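Local structure of phytase (Debaryomyces castellii, 2GFI) at residues S163-G166 and R167-Q170; K120-S123 and P124-D128; N416-V419 and A420-V423. The protein probably hydrolyses the phosphate esters of phytic acid (inositol hexakisphosphate) as a 3-phytase of the histidine acid phosphatase family. All coordinates share one frame; numbering follows the deposited sequence.

Interaction 1: residues S163-G166 and R167-Q170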
# COMPACT_ATOMS: atom_id res chain seq x y z
N SER A 163 24.20 -25.89 -9.46
CA SER A 163 25.65 -25.87 -9.57
C SER A 163 26.24 -26.04 -8.18
O SER A 163 25.52 -26.05 -7.19
CB SER A 163 26.16 -24.59 -10.26
OG SER A 163 26.44 -23.59 -9.29
N ASN A 164 27.55 -26.22 -8.10
CA ASN A 164 28.16 -26.58 -6.84
C ASN A 164 28.63 -25.36 -6.05
O ASN A 164 29.27 -25.50 -4.99
CB ASN A 164 29.30 -27.59 -7.06
CG ASN A 164 30.43 -27.01 -7.86
OD1 ASN A 164 30.24 -26.41 -8.92
ND2 ASN A 164 31.63 -27.20 -7.37
N SER A 165 28.31 -24.18 -6.56
CA SER A 165 28.47 -22.97 -5.77
C SER A 165 27.67 -23.09 -4.47
O SER A 165 26.53 -23.51 -4.50
CB SER A 165 27.98 -21.79 -6.56
OG SER A 165 27.71 -20.73 -5.67
N GLY A 166 28.28 -22.75 -3.34
CA GLY A 166 27.63 -22.92 -2.04
C GLY A 166 26.28 -22.20 -1.94
O GLY A 166 25.26 -22.80 -1.55
N ARG A 167 26.28 -20.91 -2.28
CA ARG A 167 25.08 -20.08 -2.22
C ARG A 167 24.00 -20.64 -3.16
O ARG A 167 22.84 -20.64 -2.81
CB ARG A 167 25.41 -18.59 -2.53
CG ARG A 167 26.00 -18.36 -3.89
CD ARG A 167 26.08 -16.91 -4.40
NE ARG A 167 27.37 -16.46 -4.01
CZ ARG A 167 28.33 -15.99 -4.78
NH1 ARG A 167 28.21 -15.78 -6.07
NH2 ARG A 167 29.44 -15.67 -4.18
N VAL A 168 24.39 -21.12 -4.35
CA VAL A 168 23.45 -21.65 -5.34
C VAL A 168 22.83 -22.94 -4.80
O VAL A 168 21.60 -23.18 -4.85
CB VAL A 168 24.17 -21.95 -6.66
CG1 VAL A 168 23.30 -22.74 -7.58
CG2 VAL A 168 24.61 -20.67 -7.39
N TYR A 169 23.71 -23.78 -4.27
CA TYR A 169 23.32 -25.06 -3.78
C TYR A 169 22.36 -24.86 -2.61
O TYR A 169 21.36 -25.58 -2.49
CB TYR A 169 24.55 -25.86 -3.33
CG TYR A 169 24.12 -27.10 -2.57
CD1 TYR A 169 23.71 -28.26 -3.25
CD2 TYR A 169 24.07 -27.09 -1.19
CE1 TYR A 169 23.29 -29.40 -2.55
CE2 TYR A 169 23.65 -28.19 -0.50
CZ TYR A 169 23.27 -29.34 -1.18
OH TYR A 169 22.88 -30.40 -0.44
N GLN A 170 22.69 -23.91 -1.75
CA GLN A 170 21.87 -23.66 -0.58
C GLN A 170 20.49 -23.13 -1.00
O GLN A 170 19.48 -23.55 -0.49
CB GLN A 170 22.56 -22.72 0.41
CG GLN A 170 21.81 -22.62 1.70
CD GLN A 170 22.62 -21.98 2.78
OE1 GLN A 170 23.20 -20.92 2.57
NE2 GLN A 170 22.65 -22.61 3.97

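Interaction 2: residues K120-S123 and P124-D128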
# COMPACT_ATOMS: atom_id res chain seq x y z
N LYS A 120 28.27 -16.18 0.97
CA LYS A 120 27.19 -17.03 1.50
C LYS A 120 25.84 -16.37 1.32
O LYS A 120 25.72 -15.14 1.32
CB LYS A 120 27.36 -17.27 3.01
CG LYS A 120 28.71 -17.84 3.47
CD LYS A 120 29.03 -19.20 2.92
CE LYS A 120 30.15 -19.87 3.75
NZ LYS A 120 31.45 -19.25 3.36
N GLU A 121 24.82 -17.21 1.23
CA GLU A 121 23.45 -16.74 1.32
C GLU A 121 23.28 -16.06 2.64
O GLU A 121 23.81 -16.51 3.65
CB GLU A 121 22.48 -17.94 1.25
CG GLU A 121 22.34 -18.55 -0.14
CD GLU A 121 21.71 -17.54 -1.07
OE1 GLU A 121 20.48 -17.36 -0.98
OE2 GLU A 121 22.45 -16.92 -1.89
N THR A 122 22.53 -14.96 2.67
CA THR A 122 22.03 -14.46 3.96
C THR A 122 20.89 -15.40 4.35
O THR A 122 20.16 -15.91 3.49
CB THR A 122 21.51 -13.05 3.79
OG1 THR A 122 20.84 -12.96 2.52
CG2 THR A 122 22.71 -12.02 3.70
N SER A 123 20.73 -15.63 5.64
CA SER A 123 19.74 -16.56 6.13
C SER A 123 19.38 -16.07 7.51
O SER A 123 20.07 -15.23 8.03
CB SER A 123 20.36 -17.96 6.26
OG SER A 123 21.29 -17.94 7.32
N PRO A 124 18.29 -16.57 8.10
CA PRO A 124 17.95 -16.28 9.48
C PRO A 124 19.09 -16.57 10.43
O PRO A 124 19.14 -16.04 11.53
CB PRO A 124 16.80 -17.26 9.73
CG PRO A 124 16.12 -17.35 8.46
CD PRO A 124 17.24 -17.37 7.44
N LYS A 125 20.00 -17.43 10.01
CA LYS A 125 21.08 -17.92 10.86
C LYS A 125 22.28 -16.94 10.90
O LYS A 125 22.92 -16.79 11.93
CB LYS A 125 21.46 -19.31 10.36
CG LYS A 125 22.51 -20.06 11.13
CD LYS A 125 22.85 -21.30 10.31
CE LYS A 125 23.68 -22.30 11.08
NZ LYS A 125 23.92 -23.46 10.19
N ASN A 126 22.55 -16.26 9.79
CA ASN A 126 23.72 -15.40 9.71
C ASN A 126 23.36 -13.91 9.51
O ASN A 126 24.25 -13.06 9.27
CB ASN A 126 24.69 -15.93 8.65
CG ASN A 126 24.16 -15.76 7.22
OD1 ASN A 126 23.24 -14.98 7.00
ND2 ASN A 126 24.73 -16.50 6.25
N SER A 127 22.08 -13.60 9.65
CA SER A 127 21.55 -12.34 9.22
C SER A 127 20.23 -12.03 9.91
O SER A 127 19.43 -12.94 10.15
CB SER A 127 21.29 -12.42 7.72
OG SER A 127 20.87 -11.17 7.23
N ASP A 128 19.98 -10.76 10.21
CA ASP A 128 18.69 -10.37 10.80
C ASP A 128 17.80 -9.65 9.77
O ASP A 128 16.82 -8.99 10.10
CB ASP A 128 18.91 -9.57 12.09
CG ASP A 128 19.17 -8.14 11.83
OD1 ASP A 128 19.48 -7.77 10.67
OD2 ASP A 128 19.08 -7.27 12.73

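Interaction 3: residues N416-V419 and A420-V423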
# COMPACT_ATOMS: atom_id res chain seq x y z
N ASN A 416 9.36 -24.27 -31.16
CA ASN A 416 10.43 -25.01 -31.82
C ASN A 416 11.15 -24.22 -32.90
O ASN A 416 12.37 -24.23 -32.96
CB ASN A 416 9.92 -26.36 -32.33
CG ASN A 416 10.05 -27.45 -31.29
OD1 ASN A 416 11.12 -28.02 -31.10
ND2 ASN A 416 8.97 -27.71 -30.58
N ASP A 417 10.38 -23.50 -33.72
CA ASP A 417 10.92 -22.67 -34.78
C ASP A 417 11.73 -21.49 -34.22
O ASP A 417 12.81 -21.15 -34.74
CB ASP A 417 9.79 -22.12 -35.67
CG ASP A 417 9.05 -23.20 -36.46
OD1 ASP A 417 9.56 -24.34 -36.58
OD2 ASP A 417 7.95 -22.98 -37.00
N TYR A 418 11.17 -20.87 -33.17
CA TYR A 418 11.81 -19.79 -32.43
C TYR A 418 13.16 -20.25 -31.86
O TYR A 418 14.21 -19.63 -32.11
CB TYR A 418 10.88 -19.25 -31.32
CG TYR A 418 11.53 -18.13 -30.54
CD1 TYR A 418 11.63 -16.86 -31.09
CD2 TYR A 418 12.11 -18.36 -29.28
CE1 TYR A 418 12.25 -15.83 -30.41
CE2 TYR A 418 12.71 -17.34 -28.59
CZ TYR A 418 12.77 -16.07 -29.17
OH TYR A 418 13.37 -15.02 -28.56
N VAL A 419 13.14 -21.36 -31.12
CA VAL A 419 14.40 -21.87 -30.58
C VAL A 419 15.41 -22.16 -31.70
O VAL A 419 16.56 -21.69 -31.64
CB VAL A 419 14.19 -23.09 -29.67
CG1 VAL A 419 15.55 -23.63 -29.21
CG2 VAL A 419 13.39 -22.68 -28.47
N ALA A 420 14.97 -22.88 -32.75
CA ALA A 420 15.84 -23.17 -33.89
C ALA A 420 16.47 -21.89 -34.47
O ALA A 420 17.65 -21.87 -34.74
CB ALA A 420 15.09 -23.96 -34.98
N GLU A 421 15.67 -20.83 -34.61
CA GLU A 421 16.14 -19.51 -35.07
C GLU A 421 17.19 -18.92 -34.12
O GLU A 421 18.19 -18.33 -34.59
CB GLU A 421 14.98 -18.52 -35.16
CG GLU A 421 14.14 -18.60 -36.43
CD GLU A 421 13.06 -17.50 -36.51
OE1 GLU A 421 12.40 -17.20 -35.45
OE2 GLU A 421 12.89 -16.93 -37.63
N ARG A 422 16.95 -19.07 -32.81
CA ARG A 422 17.83 -18.55 -31.78
C ARG A 422 19.15 -19.29 -31.79
O ARG A 422 20.20 -18.68 -31.65
CB ARG A 422 17.19 -18.64 -30.39
CG ARG A 422 15.98 -17.71 -30.15
CD ARG A 422 16.25 -16.27 -30.44
NE ARG A 422 17.24 -15.74 -29.53
CZ ARG A 422 17.80 -14.54 -29.65
NH1 ARG A 422 17.45 -13.75 -30.65
NH2 ARG A 422 18.71 -14.13 -28.77
N VAL A 423 19.11 -20.60 -31.94
CA VAL A 423 20.32 -21.42 -31.82
C VAL A 423 21.00 -21.68 -33.15
O VAL A 423 22.09 -22.27 -33.19
CB VAL A 423 20.05 -22.74 -31.07
CG1 VAL A 423 19.35 -22.46 -29.73
CG2 VAL A 423 19.26 -23.74 -31.96

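Interaction 1: residues S163-G166 and R167-Q170
The Y169 ring meets the turn before it at an edge, where G166 O lies near the ring plane; the side chain also packs on T162, T191 and I193 of strands 158-163 and 189-194. The second flat group, the R167 guanidinium, is carried away from the turn: NH2 makes a salt bridge with E119, and the side chain reaches H70 and R73. S165 is the N-cap residue of helix 166-180, and its carbonyl accepts the Y169 N-H, with S165 O to Y169 N at 2.8 Å. One residue on, G166 O takes Q170 N at 2.8 Å. The S165 hydroxyl stands anti to its own nitrogen (chi1 160°), which brings OG to within 3.4 Å of R167 CG and lets it bond to S458 O. V168 points back at the turn: CG2 packs 3.6 Å from S165 CB, and CG1 rests 3.7 Å from S163 OG. That hydroxyl is tied mainly to E196, and S165 N adds a weak bond to it. Strand 158-163 thus passes through a short turn into helix 166-180, with an arginine in the first turn of the helix beside the predicted nucleophile H70. Such a placement is consistent with the phosphate pocket of histidine acid phosphatases, where arginines gather round the catalytic histidine.

Interaction 2: residues K120-S123 and P124-D128
S123 and N126 close a type I beta turn through P124 and K125: N126 N reaches back to S123 O at 3.2 Å, the donor standing well above the carbonyl plane. The S123 side chain strengthens the bend. With chi1 at 70°, OG sits between its own nitrogen and carbonyl carbon and faces into the turn, where it accepts K125 N at 3.0 Å, as in an ST turn, and N126 N at 3.2 Å. N126 then folds its amide back along the incoming chain and uses both ends of it. ND2 gives a nearly straight bond to E121 O (2.8 Å, 172°) that lies in the amide plane and in the carbonyl plane alike, an arrangement that should hold the amide against rotation. OD1 accepts S123 N at 2.9 Å, from a donor raised out of the amide plane. One asparagine therefore satisfies two backbone groups two residues apart in a stretch with no regular helix or strand to do so. S127 comes in beside the turn, its CB 3.1 Å from S123 O, while its OG bonds to V265 O and S129 N. The whole piece belongs to the loop between helices 77-91 and 133-148. T134, in the first turn of helix 133-148, packs against E121, S123 and P124; E121 also leans on R167 and Q170 of helix 166-180, and K125 extends to a salt bridge with D183 of the second subunit.

Interaction 3: residues N416-V419 and A420-V423
N416 O accepts A420 N at 2.9 Å, the first of four successive i to i+4 bonds that make this piece a regular alpha-helix, the closing turns of helix 412-423. D417 comes next, and its carbonyl takes E421 N at 2.9 Å. The E421 side chain leans back over the same oxygen, with CG 3.3 Å from D417 O. Y418 carries the main side-chain contact. Its CG is anti to the backbone nitrogen (chi1 180°), which sends the ring along the helix in the direction taken by R422, and the two side chains run next to each other. R422 lays its aliphatic part on one face of the ring: CG stands 3.9 Å from the ring centroid, 22° off the normal, a CH-pi contact displaced toward the CE2 side. A bend at chi2 sets CD above the phenol end of the ring, 3.7 Å from Y418 OH, and a second bend at chi3 turns NE onward. Ring and guanidinium planes end up nearly parallel, 15° apart, though CG and CD do the touching. Both polar ends are bonded to one short piece of main chain, Y418 OH to I343 O and R422 NE to A342 O. A serine in place of Y418 would probably strip the R422 methylenes of their flat support, leave I343 O without its hydroxyl partner and give the arginine more freedom to swing. V419, last of the four, faces helix 302-318 and packs on L314. V423 touches the same helix at S307 and N311, and also a sugar of the attached glycan. Where the helix ends, V419 O holds V423 N, and the two valines meet through their methyl groups, V419 CG1 lying 4.0 Å from V423 CG1.

How the interactions relate
Along the chain the order is interaction 2, interaction 1, interaction 3, with no overlap. The first two are neighbours, centres about 15 Å apart, and they touch: Q170 OE1 lies 3.3 Å from E121 CB, so the loop before helix 133-148 rests on the N-terminal end of helix 166-180. R167 and E121 both approach H70, the predicted nucleophile, and the two contacts together probably help shape the wall of the active site; each also reaches the second subunit. Interaction 3, on helix 412-423, is remote, its centre about 30 Å from that of interaction 1 and 41 Å from that of interaction 2, across the chain's centre from the latter, with V423 beside an attached glycan.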